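Local atomic coordinates of lysine/ornithine decarboxylase (Vibrio vulnificus, PDB entry 2PLJ), a protein that catalyses the decarboxylation of lysine and ornithine, using a pyridoxal-phosphate cofactor held in a beta/alpha barrel. Residues Val64-Gln67 against Gln68-Leu72; Asn221-Lys224 against Tyr225-Ala228; Ile229-Cys232 against Arg233-Glu237; Pro257-Tyr260 against Thr261-Met265; Met265-Asp268 against Gln269-Pro273. All blocks are in the same frame, centred on the assembly; numbering follows the deposited sequence.

Contact 1 (Val64-Gln67 against Gln68-Leu72); sequences VIRQ and QYRAL
V64 and Q68 belong to the run of i to i+4 backbone bonds of helix 62-75. Q68 N donates to V64 O at 2.9 Å, and Y69, R70 and A71 repeat the step onto I65, R66 and Q67. Side chains four residues apart therefore leave the helix on one side, and two such pairs carry this contact.

In the first pair V64 and Q68 run alongside each other, V64 CG1 meeting Q68 CG at 4.1 Å. Beyond CG the glutamine chain folds at its second torsion (chi2 -58°). One water donates both to Q68 OE1 at 2.8 Å and to Q67 OE1 at 2.7 Å, tying neighbouring amides together. With Q68 NE2 bonded to F294 O, both polar atoms of this amide are engaged, which fixes its rotation.

The second pair, R66 and R70, points the same way. R70 is stretched out from CG to NE, and R66 CB covers one face of its guanidinium toward the rim, while R70 NH2 comes within 3.7 Å of R66 CD. R66 bends at chi3 (-74°), and the two guanidinium planes end 44° apart. Although R66 NE and R70 NH2 are 4.5 Å from each other, each arginine has its own acidic partner, D63 for R66 and E100 for R70, which probably offsets the repulsion.

On the buried side the helix packs between its neighbours: I65 rests on T96 and L97 of helix 91-100, Y69 and L72 meet L81 of strand 79-84, and L72 also touches F294 of helix 293-296.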
loop_
_atom_site.group_PDB
_atom_site.type_symbol
_atom_site.label_atom_id
_atom_site.label_comp_id
_atom_site.label_asym_id
_atom_site.label_seq_id
_atom_site.Cartn_x
_atom_site.Cartn_y
_atom_site.Cartn_z
ATOM N N VAL A 64 -14.186 5.720 21.883
ATOM C CA VAL A 64 -14.139 6.809 20.892
ATOM C C VAL A 64 -15.018 6.443 19.690
ATOM O O VAL A 64 -15.719 7.286 19.156
ATOM C CB VAL A 64 -12.683 7.156 20.479
ATOM C CG1 VAL A 64 -12.673 8.202 19.342
ATOM C CG2 VAL A 64 -11.901 7.699 21.697
ATOM N N ILE A 65 -15.016 5.160 19.312
ATOM C CA ILE A 65 -15.960 4.659 18.282
ATOM C C ILE A 65 -17.407 5.061 18.685
ATOM O O ILE A 65 -18.152 5.655 17.888
ATOM C CB ILE A 65 -15.847 3.105 18.116
ATOM C CG1 ILE A 65 -14.442 2.688 17.566
ATOM C CG2 ILE A 65 -17.004 2.583 17.209
ATOM C CD1 ILE A 65 -14.064 3.289 16.179
ATOM N N ARG A 66 -17.783 4.735 19.907
ATOM C CA ARG A 66 -19.131 5.101 20.390
ATOM C C ARG A 66 -19.341 6.628 20.435
ATOM O O ARG A 66 -20.396 7.116 20.006
ATOM C CB ARG A 66 -19.391 4.459 21.744
ATOM C CG ARG A 66 -19.602 2.953 21.672
ATOM C CD ARG A 66 -19.969 2.409 23.063
ATOM N NE ARG A 66 -18.789 2.385 23.931
ATOM C CZ ARG A 66 -18.007 1.324 24.091
ATOM N NH1 ARG A 66 -18.285 0.167 23.468
ATOM N NH2 ARG A 66 -16.966 1.419 24.905
ATOM N N GLN A 67 -18.376 7.359 20.985
ATOM C CA GLN A 67 -18.467 8.834 21.026
ATOM C C GLN A 67 -18.736 9.445 19.657
ATOM O O GLN A 67 -19.590 10.347 19.503
ATOM C CB GLN A 67 -17.159 9.413 21.554
ATOM C CG GLN A 67 -17.037 9.273 23.059
ATOM C CD GLN A 67 -15.614 9.500 23.539
ATOM O OE1 GLN A 67 -14.860 10.298 22.947
ATOM N NE2 GLN A 67 -15.239 8.807 24.618
ATOM N N GLN A 68 -17.952 9.002 18.675
ATOM C CA GLN A 68 -18.076 9.531 17.320
ATOM C C GLN A 68 -19.454 9.194 16.712
ATOM O O GLN A 68 -20.133 10.076 16.164
ATOM C CB GLN A 68 -16.911 9.043 16.444
ATOM C CG GLN A 68 -15.569 9.578 16.849
ATOM C CD GLN A 68 -15.541 11.100 16.826
ATOM O OE1 GLN A 68 -15.560 11.751 17.886
ATOM N NE2 GLN A 68 -15.536 11.675 15.638
ATOM N N TYR A 69 -19.869 7.934 16.846
ATOM C CA TYR A 69 -21.195 7.527 16.351
ATOM C C TYR A 69 -22.292 8.393 16.986
ATOM O O TYR A 69 -23.165 8.932 16.292
ATOM C CB TYR A 69 -21.467 6.058 16.660
ATOM C CG TYR A 69 -22.828 5.613 16.181
ATOM C CD1 TYR A 69 -23.027 5.242 14.854
ATOM C CD2 TYR A 69 -23.910 5.540 17.065
ATOM C CE1 TYR A 69 -24.306 4.852 14.399
ATOM C CE2 TYR A 69 -25.191 5.137 16.611
ATOM C CZ TYR A 69 -25.362 4.791 15.288
ATOM O OH TYR A 69 -26.620 4.396 14.845
ATOM N N ARG A 70 -22.230 8.532 18.307
ATOM C CA ARG A 70 -23.239 9.310 19.045
ATOM C C ARG A 70 -23.251 10.776 18.626
ATOM O O ARG A 70 -24.316 11.358 18.476
ATOM C CB ARG A 70 -23.009 9.160 20.535
ATOM C CG ARG A 70 -23.256 7.723 20.987
ATOM C CD ARG A 70 -22.937 7.566 22.495
ATOM N NE ARG A 70 -23.021 6.159 22.906
ATOM C CZ ARG A 70 -22.703 5.709 24.118
ATOM N NH1 ARG A 70 -22.280 6.544 25.070
ATOM N NH2 ARG A 70 -22.828 4.418 24.396
ATOM N N ALA A 71 -22.061 11.348 18.416
ATOM C CA ALA A 71 -21.938 12.750 17.995
ATOM C C ALA A 71 -22.569 12.954 16.616
ATOM O O ALA A 71 -23.288 13.937 16.397
ATOM C CB ALA A 71 -20.497 13.196 18.008
ATOM N N LEU A 72 -22.321 12.018 15.689
ATOM C CA LEU A 72 -22.903 12.125 14.347
ATOM C C LEU A 72 -24.434 11.947 14.363
ATOM O O LEU A 72 -25.155 12.704 13.686
ATOM C CB LEU A 72 -22.245 11.142 13.375
ATOM C CG LEU A 72 -22.664 11.332 11.899
ATOM C CD1 LEU A 72 -22.402 12.744 11.381
ATOM C CD2 LEU A 72 -21.913 10.330 11.051
HETATM O O HOH W 1 -14.601 11.536 20.552
#

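Contact 2 (Asn221-Lys224 against Tyr225-Ala228); sequences NPNK and YVEA
P222 O receives two backbone N-H groups from the next turn, V226 N at 3.2 Å in a nearly straight bond and Y225 N in a weak, bent one. Just before it, N221 OD1 accepts from N223 N at 2.8 Å. This is an Asx turn and a capping bond, although the donor stands well above the plane of the N221 carbonyl.

The carbonyl that takes these N-H groups also borders the Y225 ring: P222 O lies at its edge and in its plane, 3.7 Å from Y225 CD2. Helix 223-241, which this turn leads into, joins strands 207-212 and 249-251 in a beta-alpha-beta unit of the barrel. The Y225 side chain lies about 6 Å from the bound putrescine-cofactor adduct; its hydroxyl bonds to G254 O, and its ring meets that of F256 nearly parallel.

On the exposed side N223 holds CG anti to its backbone N (chi1 -169°), which brings its amide across V226 at about a right angle, with N223 OD1 3.9 Å from V226 CB. The same amide slants over E227, whose carboxylate plane is turned 62° from it; N223 ND2 and E227 OE2 are 3.6 Å apart. V226 CG2 turns instead to P222 O, at 3.6 Å.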
loop_
_atom_site.group_PDB
_atom_site.type_symbol
_atom_site.label_atom_id
_atom_site.label_comp_id
_atom_site.label_asym_id
_atom_site.label_seq_id
_atom_site.Cartn_x
_atom_site.Cartn_y
_atom_site.Cartn_z
ATOM N N ASN A 221 -16.533 21.524 3.281
ATOM C CA ASN A 221 -17.626 22.445 2.931
ATOM C C ASN A 221 -18.958 21.700 2.836
ATOM O O ASN A 221 -19.186 20.954 1.877
ATOM C CB ASN A 221 -17.342 23.155 1.599
ATOM C CG ASN A 221 -18.396 24.208 1.254
ATOM O OD1 ASN A 221 -19.414 24.335 1.937
ATOM N ND2 ASN A 221 -18.135 24.990 0.202
ATOM N N PRO A 222 -19.854 21.919 3.816
ATOM C CA PRO A 222 -21.126 21.217 3.771
ATOM C C PRO A 222 -22.052 21.620 2.618
ATOM O O PRO A 222 -23.024 20.912 2.352
ATOM C CB PRO A 222 -21.756 21.554 5.124
ATOM C CG PRO A 222 -21.178 22.869 5.501
ATOM C CD PRO A 222 -19.760 22.812 4.994
ATOM N N ASN A 223 -21.775 22.749 1.953
ATOM C CA ASN A 223 -22.575 23.153 0.789
ATOM C C ASN A 223 -22.587 22.102 -0.330
ATOM O O ASN A 223 -23.545 22.019 -1.080
ATOM C CB ASN A 223 -22.147 24.520 0.242
ATOM C CG ASN A 223 -23.141 25.070 -0.783
ATOM O OD1 ASN A 223 -24.342 25.184 -0.508
ATOM N ND2 ASN A 223 -22.646 25.416 -1.971
ATOM N N LYS A 224 -21.527 21.291 -0.426
ATOM C CA LYS A 224 -21.529 20.136 -1.353
ATOM C C LYS A 224 -22.722 19.217 -1.119
ATOM O O LYS A 224 -23.416 18.811 -2.084
ATOM C CB LYS A 224 -20.223 19.340 -1.276
ATOM C CG LYS A 224 -19.008 20.153 -1.712
ATOM C CD LYS A 224 -17.815 19.258 -1.938
ATOM C CE LYS A 224 -16.617 20.099 -2.336
ATOM N NZ LYS A 224 -15.388 19.273 -2.483
ATOM N N TYR A 225 -22.978 18.901 0.152
ATOM C CA TYR A 225 -24.148 18.092 0.513
ATOM C C TYR A 225 -25.458 18.780 0.160
ATOM O O TYR A 225 -26.378 18.164 -0.409
ATOM C CB TYR A 225 -24.142 17.740 1.997
ATOM C CG TYR A 225 -22.976 16.852 2.410
ATOM C CD1 TYR A 225 -23.095 15.454 2.432
ATOM C CD2 TYR A 225 -21.749 17.420 2.776
ATOM C CE1 TYR A 225 -22.000 14.608 2.818
ATOM C CE2 TYR A 225 -20.644 16.603 3.158
ATOM C CZ TYR A 225 -20.789 15.216 3.197
ATOM O OH TYR A 225 -19.722 14.456 3.564
ATOM N N VAL A 226 -25.550 20.051 0.529
ATOM C CA VAL A 226 -26.769 20.825 0.274
ATOM C C VAL A 226 -27.134 20.813 -1.221
ATOM O O VAL A 226 -28.274 20.515 -1.569
ATOM C CB VAL A 226 -26.603 22.278 0.785
ATOM C CG1 VAL A 226 -27.840 23.108 0.460
ATOM C CG2 VAL A 226 -26.326 22.263 2.303
ATOM N N GLU A 227 -26.172 21.122 -2.091
ATOM C CA GLU A 227 -26.439 21.187 -3.532
ATOM C C GLU A 227 -26.865 19.828 -4.071
ATOM O O GLU A 227 -27.779 19.755 -4.907
ATOM C CB GLU A 227 -25.232 21.687 -4.331
ATOM C CG GLU A 227 -24.774 23.127 -4.053
ATOM C CD GLU A 227 -23.786 23.643 -5.110
ATOM O OE1 GLU A 227 -23.029 22.816 -5.687
ATOM O OE2 GLU A 227 -23.754 24.869 -5.354
ATOM N N ALA A 228 -26.193 18.771 -3.600
ATOM C CA ALA A 228 -26.530 17.399 -3.971
ATOM C C ALA A 228 -27.948 17.045 -3.543
ATOM O O ALA A 228 -28.706 16.452 -4.310
ATOM C CB ALA A 228 -25.504 16.398 -3.374
#

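Contact 3 (Ile229-Cys232 against Arg233-Glu237); sequences IHTC and RHVME
R233 pairs with I229 through the backbone, R233 N donating to I229 O at 2.8 Å, and with H230 through its side chain. CG of R233 is anti to the backbone N, and a bend at chi3 (49°) carries the guanidinium back beside the imidazole. The two flat groups stand almost perpendicular, 82° apart, and H230 ND1 sits at the guanidinium edge, 3.3 Å from R233 NH2. A water accepts from R233 NE at 2.8 Å and is hydrogen-bonded to H230 ND1 as well, bridging the pair. At its other end the guanidinium reaches forward, R233 NH1 forming a salt bridge with the syn side of E237 OE2 at 3.3 Å.

H234 follows, bonded by its N to H230 O, and its ring lies obliquely beside that carbonyl, with H234 CD2 3.1 Å from H230 O. Both histidines, R233 and E237 touch a crystal neighbour, so their outer ends may be influenced by lattice packing.

This helix, 223-241, links strands 207-212 and 249-251 as the crossover of a beta-alpha-beta unit in the barrel, and its inner side turns to hydrophobic residues. V235 lays CG2 against T231 O at 3.4 Å. M236, its chain extended beyond CG, sets CG 3.3 Å from C232 O. C232, V235 and M236 all rest on L211 of strand 207-212, while I229 packs on I274 and A277 of helix 267-278.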
loop_
_atom_site.group_PDB
_atom_site.type_symbol
_atom_site.label_atom_id
_atom_site.label_comp_id
_atom_site.label_asym_id
_atom_site.label_seq_id
_atom_site.Cartn_x
_atom_site.Cartn_y
_atom_site.Cartn_z
ATOM N N ILE A 229 -28.310 17.424 -2.324
ATOM C CA ILE A 229 -29.639 17.108 -1.788
ATOM C C ILE A 229 -30.749 17.798 -2.612
ATOM O O ILE A 229 -31.751 17.158 -3.011
ATOM C CB ILE A 229 -29.735 17.444 -0.285
ATOM C CG1 ILE A 229 -28.829 16.482 0.530
ATOM C CG2 ILE A 229 -31.195 17.370 0.196
ATOM C CD1 ILE A 229 -28.504 16.954 1.953
ATOM N N HIS A 230 -30.538 19.079 -2.918
ATOM C CA HIS A 230 -31.479 19.801 -3.778
ATOM C C HIS A 230 -31.614 19.092 -5.127
ATOM O O HIS A 230 -32.721 18.875 -5.592
ATOM C CB HIS A 230 -31.033 21.236 -4.032
ATOM C CG HIS A 230 -31.073 22.122 -2.826
ATOM N ND1 HIS A 230 -32.023 22.002 -1.832
ATOM C CD2 HIS A 230 -30.310 23.194 -2.489
ATOM C CE1 HIS A 230 -31.822 22.938 -0.918
ATOM N NE2 HIS A 230 -30.789 23.673 -1.294
ATOM N N THR A 231 -30.490 18.689 -5.728
ATOM C CA THR A 231 -30.558 18.035 -7.037
ATOM C C THR A 231 -31.313 16.708 -6.991
ATOM O O THR A 231 -32.203 16.464 -7.819
ATOM C CB THR A 231 -29.181 17.901 -7.670
ATOM O OG1 THR A 231 -28.716 19.223 -7.976
ATOM C CG2 THR A 231 -29.263 17.115 -8.985
ATOM N N CYS A 232 -31.000 15.894 -5.984
ATOM C CA CYS A 232 -31.717 14.647 -5.768
ATOM C C CYS A 232 -33.213 14.883 -5.561
ATOM O O CYS A 232 -34.034 14.137 -6.109
ATOM C CB CYS A 232 -31.105 13.866 -4.604
ATOM S SG CYS A 232 -29.488 13.247 -5.096
ATOM N N ARG A 233 -33.556 15.903 -4.775
ATOM C CA ARG A 233 -34.960 16.247 -4.539
ATOM C C ARG A 233 -35.680 16.565 -5.852
ATOM O O ARG A 233 -36.801 16.108 -6.075
ATOM C CB ARG A 233 -35.091 17.418 -3.566
ATOM C CG ARG A 233 -36.553 17.800 -3.284
ATOM C CD ARG A 233 -36.663 18.786 -2.135
ATOM N NE ARG A 233 -35.743 19.907 -2.297
ATOM C CZ ARG A 233 -35.995 20.980 -3.053
ATOM N NH1 ARG A 233 -37.141 21.088 -3.725
ATOM N NH2 ARG A 233 -35.100 21.953 -3.134
ATOM N N HIS A 234 -35.023 17.341 -6.709
ATOM C CA HIS A 234 -35.593 17.675 -8.013
ATOM C C HIS A 234 -35.722 16.428 -8.890
ATOM O O HIS A 234 -36.712 16.287 -9.608
ATOM C CB HIS A 234 -34.803 18.797 -8.687
ATOM C CG HIS A 234 -34.863 20.098 -7.942
ATOM N ND1 HIS A 234 -36.045 20.646 -7.482
ATOM C CD2 HIS A 234 -33.886 20.964 -7.588
ATOM C CE1 HIS A 234 -35.786 21.782 -6.857
ATOM N NE2 HIS A 234 -34.481 21.989 -6.898
ATOM N N VAL A 235 -34.755 15.510 -8.802
ATOM C CA VAL A 235 -34.844 14.268 -9.563
ATOM C C VAL A 235 -36.043 13.444 -9.079
ATOM O O VAL A 235 -36.781 12.893 -9.896
ATOM C CB VAL A 235 -33.534 13.449 -9.526
ATOM C CG1 VAL A 235 -33.749 12.055 -10.093
ATOM C CG2 VAL A 235 -32.410 14.198 -10.278
ATOM N N MET A 236 -36.240 13.369 -7.759
ATOM C CA MET A 236 -37.377 12.638 -7.208
ATOM C C MET A 236 -38.699 13.202 -7.691
ATOM O O MET A 236 -39.622 12.448 -8.000
ATOM C CB MET A 236 -37.336 12.644 -5.692
ATOM C CG MET A 236 -36.223 11.789 -5.181
ATOM S SD MET A 236 -35.941 11.990 -3.412
ATOM C CE MET A 236 -35.240 10.400 -2.999
ATOM N N GLU A 237 -38.760 14.528 -7.783
ATOM C CA GLU A 237 -39.953 15.214 -8.327
ATOM C C GLU A 237 -40.206 14.850 -9.797
ATOM O O GLU A 237 -41.366 14.627 -10.201
ATOM C CB GLU A 237 -39.817 16.731 -8.161
ATOM C CG GLU A 237 -39.839 17.188 -6.705
ATOM C CD GLU A 237 -39.380 18.638 -6.481
ATOM O OE1 GLU A 237 -39.339 19.441 -7.444
ATOM O OE2 GLU A 237 -39.052 18.957 -5.303
HETATM O O HOH W 2 -33.424 19.802 -0.744
#

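Contact 4 (Pro257-Tyr260 against Thr261-Met265); sequences PVNY and TQQVM
V264 faces back onto P257 and V258. V264 CG2 slants against the proline ring, 4.2 Å from P257 CG, and also borders V258 C, while V264 CG1 meets V258 O at 3.5 Å. In this valine CG1 is anti to the carbonyl carbon (chi1 -55°) and CG2 takes the crowded position between the backbone N and the carbonyl carbon, which turns both branches toward 257-259. N259 and Q263 form a second pair, their amide planes turned 37° from one another. Which end of the N259 amide is nitrogen is doubtful.

The chain reverses here, residues 257-260 and 261-264 running 156° apart, yet it does so without a regular strand pair. Two waters bridge the limbs: one donates to P257 O at 2.8 Å and to M265 O at 2.9 Å, across the mouth of the loop. Near its tip another accepts from Y260 N at 2.8 Å and donates to Q262 O at 2.6 Å.

This is the beta-to-alpha loop between strand 249-251 and helix 267-278, on the side of the barrel where the cofactor binds; the P257 side chain is about 8 Å from the bound adduct. Q218 NE2 bonds to V258 O. Y260, with CG anti to its carbonyl carbon, sends its ring away from the turn, where its hydroxyl bonds to R293 NH1.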
loop_
_atom_site.group_PDB
_atom_site.type_symbol
_atom_site.label_atom_id
_atom_site.label_comp_id
_atom_site.label_asym_id
_atom_site.label_seq_id
_atom_site.Cartn_x
_atom_site.Cartn_y
_atom_site.Cartn_z
ATOM N N PRO A 257 -15.970 15.268 7.906
ATOM C CA PRO A 257 -14.552 15.466 8.201
ATOM C C PRO A 257 -14.191 15.376 9.688
ATOM O O PRO A 257 -15.033 15.599 10.570
ATOM C CB PRO A 257 -14.307 16.897 7.676
ATOM C CG PRO A 257 -15.601 17.626 8.059
ATOM C CD PRO A 257 -16.700 16.551 7.794
ATOM N N VAL A 258 -12.917 15.092 9.942
ATOM C CA VAL A 258 -12.384 15.096 11.312
ATOM C C VAL A 258 -11.114 15.937 11.366
ATOM O O VAL A 258 -10.510 16.247 10.335
ATOM C CB VAL A 258 -12.068 13.663 11.805
ATOM C CG1 VAL A 258 -13.298 12.799 11.746
ATOM C CG2 VAL A 258 -10.929 13.056 11.016
ATOM N N ASN A 259 -10.715 16.291 12.576
ATOM C CA ASN A 259 -9.505 17.084 12.767
ATOM C C ASN A 259 -8.280 16.229 12.598
ATOM O O ASN A 259 -8.151 15.205 13.275
ATOM C CB ASN A 259 -9.479 17.703 14.161
ATOM C CG ASN A 259 -10.597 18.695 14.359
ATOM O OD1 ASN A 259 -11.420 18.551 15.257
ATOM N ND2 ASN A 259 -10.672 19.657 13.488
ATOM N N TYR A 260 -7.387 16.664 11.715
ATOM C CA TYR A 260 -6.019 16.115 11.673
ATOM C C TYR A 260 -5.092 17.174 12.247
ATOM O O TYR A 260 -5.025 17.334 13.457
ATOM C CB TYR A 260 -5.614 15.673 10.262
ATOM C CG TYR A 260 -6.335 14.404 9.886
ATOM C CD1 TYR A 260 -5.829 13.149 10.278
ATOM C CD2 TYR A 260 -7.549 14.457 9.193
ATOM C CE1 TYR A 260 -6.511 11.964 9.952
ATOM C CE2 TYR A 260 -8.243 13.294 8.863
ATOM C CZ TYR A 260 -7.731 12.043 9.253
ATOM O OH TYR A 260 -8.467 10.902 8.909
ATOM N N THR A 261 -4.394 17.915 11.396
ATOM C CA THR A 261 -3.528 18.988 11.923
ATOM C C THR A 261 -4.168 20.366 11.772
ATOM O O THR A 261 -3.598 21.357 12.208
ATOM C CB THR A 261 -2.126 18.992 11.277
ATOM O OG1 THR A 261 -2.252 19.274 9.878
ATOM C CG2 THR A 261 -1.435 17.626 11.485
ATOM N N GLN A 262 -5.330 20.424 11.133
ATOM C CA GLN A 262 -6.064 21.673 10.946
ATOM C C GLN A 262 -7.482 21.485 11.481
ATOM O O GLN A 262 -8.098 20.436 11.279
ATOM C CB GLN A 262 -6.122 22.065 9.458
ATOM C CG GLN A 262 -4.777 22.462 8.819
ATOM C CD GLN A 262 -4.257 23.817 9.276
ATOM O OE1 GLN A 262 -5.015 24.791 9.365
ATOM N NE2 GLN A 262 -2.947 23.895 9.554
ATOM N N GLN A 263 -7.989 22.513 12.159
ATOM C CA GLN A 263 -9.350 22.503 12.695
ATOM C C GLN A 263 -10.367 22.416 11.548
ATOM O O GLN A 263 -10.279 23.167 10.567
ATOM C CB GLN A 263 -9.582 23.775 13.539
ATOM C CG GLN A 263 -11.037 24.065 13.932
ATOM C CD GLN A 263 -11.603 23.069 14.947
ATOM O OE1 GLN A 263 -10.859 22.396 15.673
ATOM N NE2 GLN A 263 -12.936 22.982 15.004
ATOM N N VAL A 264 -11.314 21.488 11.671
ATOM C CA VAL A 264 -12.449 21.404 10.748
ATOM C C VAL A 264 -13.717 21.839 11.478
ATOM O O VAL A 264 -13.734 21.920 12.707
ATOM C CB VAL A 264 -12.641 19.985 10.123
ATOM C CG1 VAL A 264 -11.339 19.512 9.437
ATOM C CG2 VAL A 264 -13.135 18.969 11.175
ATOM N N MET A 265 -14.777 22.123 10.722
ATOM C CA MET A 265 -16.030 22.554 11.315
ATOM C C MET A 265 -16.566 21.477 12.258
ATOM O O MET A 265 -16.622 20.298 11.874
ATOM C CB MET A 265 -17.049 22.813 10.211
ATOM C CG MET A 265 -18.010 23.921 10.483
ATOM S SD MET A 265 -19.150 24.012 9.090
ATOM C CE MET A 265 -18.024 24.370 7.749
HETATM O O HOH W 3 -16.710 17.417 11.985
HETATM O O HOH W 4 -7.236 18.610 9.697
#

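Contact 5 (Met265-Asp268 against Gln269-Pro273); sequences MPID and QFCAP
The F270 ring is met at its edge by M265, whose CB lies near the ring plane, 4.2 Å from F270 CD1. Further along the same side chain the sulfur makes an oblique Met-aromatic contact, M265 SD standing 5.5 Å from the centre of the F270 ring. M265 SD also sits 3.7 Å from F270 CA. The second flat group, the Q269 amide, slopes across the P266 ring, with Q269 OE1 3.7 Å from P266 CD and Q269 NE2 3.8 Å from P266 CG. On another side of the helix I267 CD1 reaches C271 SG at 3.8 Å.

P266 occupies the N-cap position, and its carbonyl takes the first regular bond of the helix, from F270 N at 2.9 Å. C271 N still bonds I267 O, but A272 N makes only a weak bond to D268 O, and P273 has no N-H to give, so the helix is kinked there. I267 packs on A75 of helix 62-75. With proline at the N-cap, this turn opens helix 267-278, the crossover between strands 249-251 and 286-289 in the parallel barrel.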
loop_
_atom_site.group_PDB
_atom_site.type_symbol
_atom_site.label_atom_id
_atom_site.label_comp_id
_atom_site.label_asym_id
_atom_site.label_seq_id
_atom_site.Cartn_x
_atom_site.Cartn_y
_atom_site.Cartn_z
ATOM N N MET A 265 -14.777 22.123 10.722
ATOM C CA MET A 265 -16.030 22.554 11.315
ATOM C C MET A 265 -16.566 21.477 12.258
ATOM O O MET A 265 -16.622 20.298 11.874
ATOM C CB MET A 265 -17.049 22.813 10.211
ATOM C CG MET A 265 -18.010 23.921 10.483
ATOM S SD MET A 265 -19.150 24.012 9.090
ATOM C CE MET A 265 -18.024 24.370 7.749
ATOM N N PRO A 266 -16.946 21.861 13.492
ATOM C CA PRO A 266 -17.612 20.944 14.428
ATOM C C PRO A 266 -18.818 20.250 13.777
ATOM O O PRO A 266 -19.530 20.874 12.966
ATOM C CB PRO A 266 -18.080 21.872 15.540
ATOM C CG PRO A 266 -17.059 22.988 15.537
ATOM C CD PRO A 266 -16.747 23.205 14.084
ATOM N N ILE A 267 -19.053 18.992 14.137
ATOM C CA ILE A 267 -20.011 18.166 13.384
ATOM C C ILE A 267 -21.454 18.745 13.395
ATOM O O ILE A 267 -22.142 18.667 12.372
ATOM C CB ILE A 267 -19.947 16.660 13.767
ATOM C CG1 ILE A 267 -20.669 15.804 12.720
ATOM C CG2 ILE A 267 -20.472 16.412 15.215
ATOM C CD1 ILE A 267 -20.094 15.924 11.302
ATOM N N ASP A 268 -21.900 19.297 14.533
ATOM C CA ASP A 268 -23.260 19.922 14.592
ATOM C C ASP A 268 -23.411 21.052 13.594
ATOM O O ASP A 268 -24.416 21.123 12.866
ATOM C CB ASP A 268 -23.646 20.462 15.970
ATOM C CG ASP A 268 -23.667 19.406 17.027
ATOM O OD1 ASP A 268 -23.875 18.230 16.677
ATOM O OD2 ASP A 268 -23.497 19.772 18.212
ATOM N N GLN A 269 -22.414 21.934 13.573
ATOM C CA GLN A 269 -22.417 23.097 12.681
ATOM C C GLN A 269 -22.320 22.657 11.224
ATOM O O GLN A 269 -23.028 23.210 10.355
ATOM C CB GLN A 269 -21.274 24.040 13.022
ATOM C CG GLN A 269 -21.459 24.764 14.332
ATOM C CD GLN A 269 -20.171 25.405 14.790
ATOM O OE1 GLN A 269 -19.355 25.858 13.970
ATOM N NE2 GLN A 269 -19.966 25.431 16.104
ATOM N N PHE A 270 -21.467 21.655 10.984
ATOM C CA PHE A 270 -21.324 21.049 9.663
ATOM C C PHE A 270 -22.643 20.536 9.143
ATOM O O PHE A 270 -22.994 20.821 7.997
ATOM C CB PHE A 270 -20.302 19.910 9.698
ATOM C CG PHE A 270 -19.910 19.418 8.346
ATOM C CD1 PHE A 270 -18.819 19.994 7.674
ATOM C CD2 PHE A 270 -20.597 18.349 7.755
ATOM C CE1 PHE A 270 -18.413 19.524 6.429
ATOM C CE2 PHE A 270 -20.208 17.850 6.518
ATOM C CZ PHE A 270 -19.106 18.418 5.845
ATOM N N CYS A 271 -23.396 19.832 9.992
ATOM C CA CYS A 271 -24.629 19.165 9.542
ATOM C C CYS A 271 -25.872 20.062 9.508
ATOM O O CYS A 271 -26.877 19.674 8.924
ATOM C CB CYS A 271 -24.894 17.908 10.364
ATOM S SG CYS A 271 -23.610 16.641 10.075
ATOM N N ALA A 272 -25.804 21.201 10.194
ATOM C CA ALA A 272 -26.912 22.181 10.236
ATOM C C ALA A 272 -27.525 22.460 8.841
ATOM O O ALA A 272 -28.741 22.258 8.656
ATOM C CB ALA A 272 -26.462 23.488 10.956
ATOM N N PRO A 273 -26.706 22.920 7.854
ATOM C CA PRO A 273 -27.273 23.176 6.505
ATOM C C PRO A 273 -27.737 21.915 5.801
ATOM O O PRO A 273 -28.660 21.972 4.988
ATOM C CB PRO A 273 -26.117 23.827 5.719
ATOM C CG PRO A 273 -24.900 23.645 6.520
ATOM C CD PRO A 273 -25.276 23.283 7.933
#

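Overall arrangement
The contacts follow one another along one pyridoxal-binding barrel domain, contact 2 running straight into contact 3 and contact 4 sharing M265 with contact 5. Contact 1 lies on helix 62-75, contacts 2 and 3 on helix 223-241 with centres 13 Å apart, and contacts 4 and 5 where the loop after strand 249-251 becomes helix 267-278. Contact 5 touches contacts 1, 2 and 4: I267 packs on L72, and F270 on P222, Y225 and P257. Contact 3 is most remote, its centre about 30 Å from those of contacts 1 and 4. Adjacent barrel helices thus interlock through side chains, with contacts 2 and 4 closest to the bound adduct.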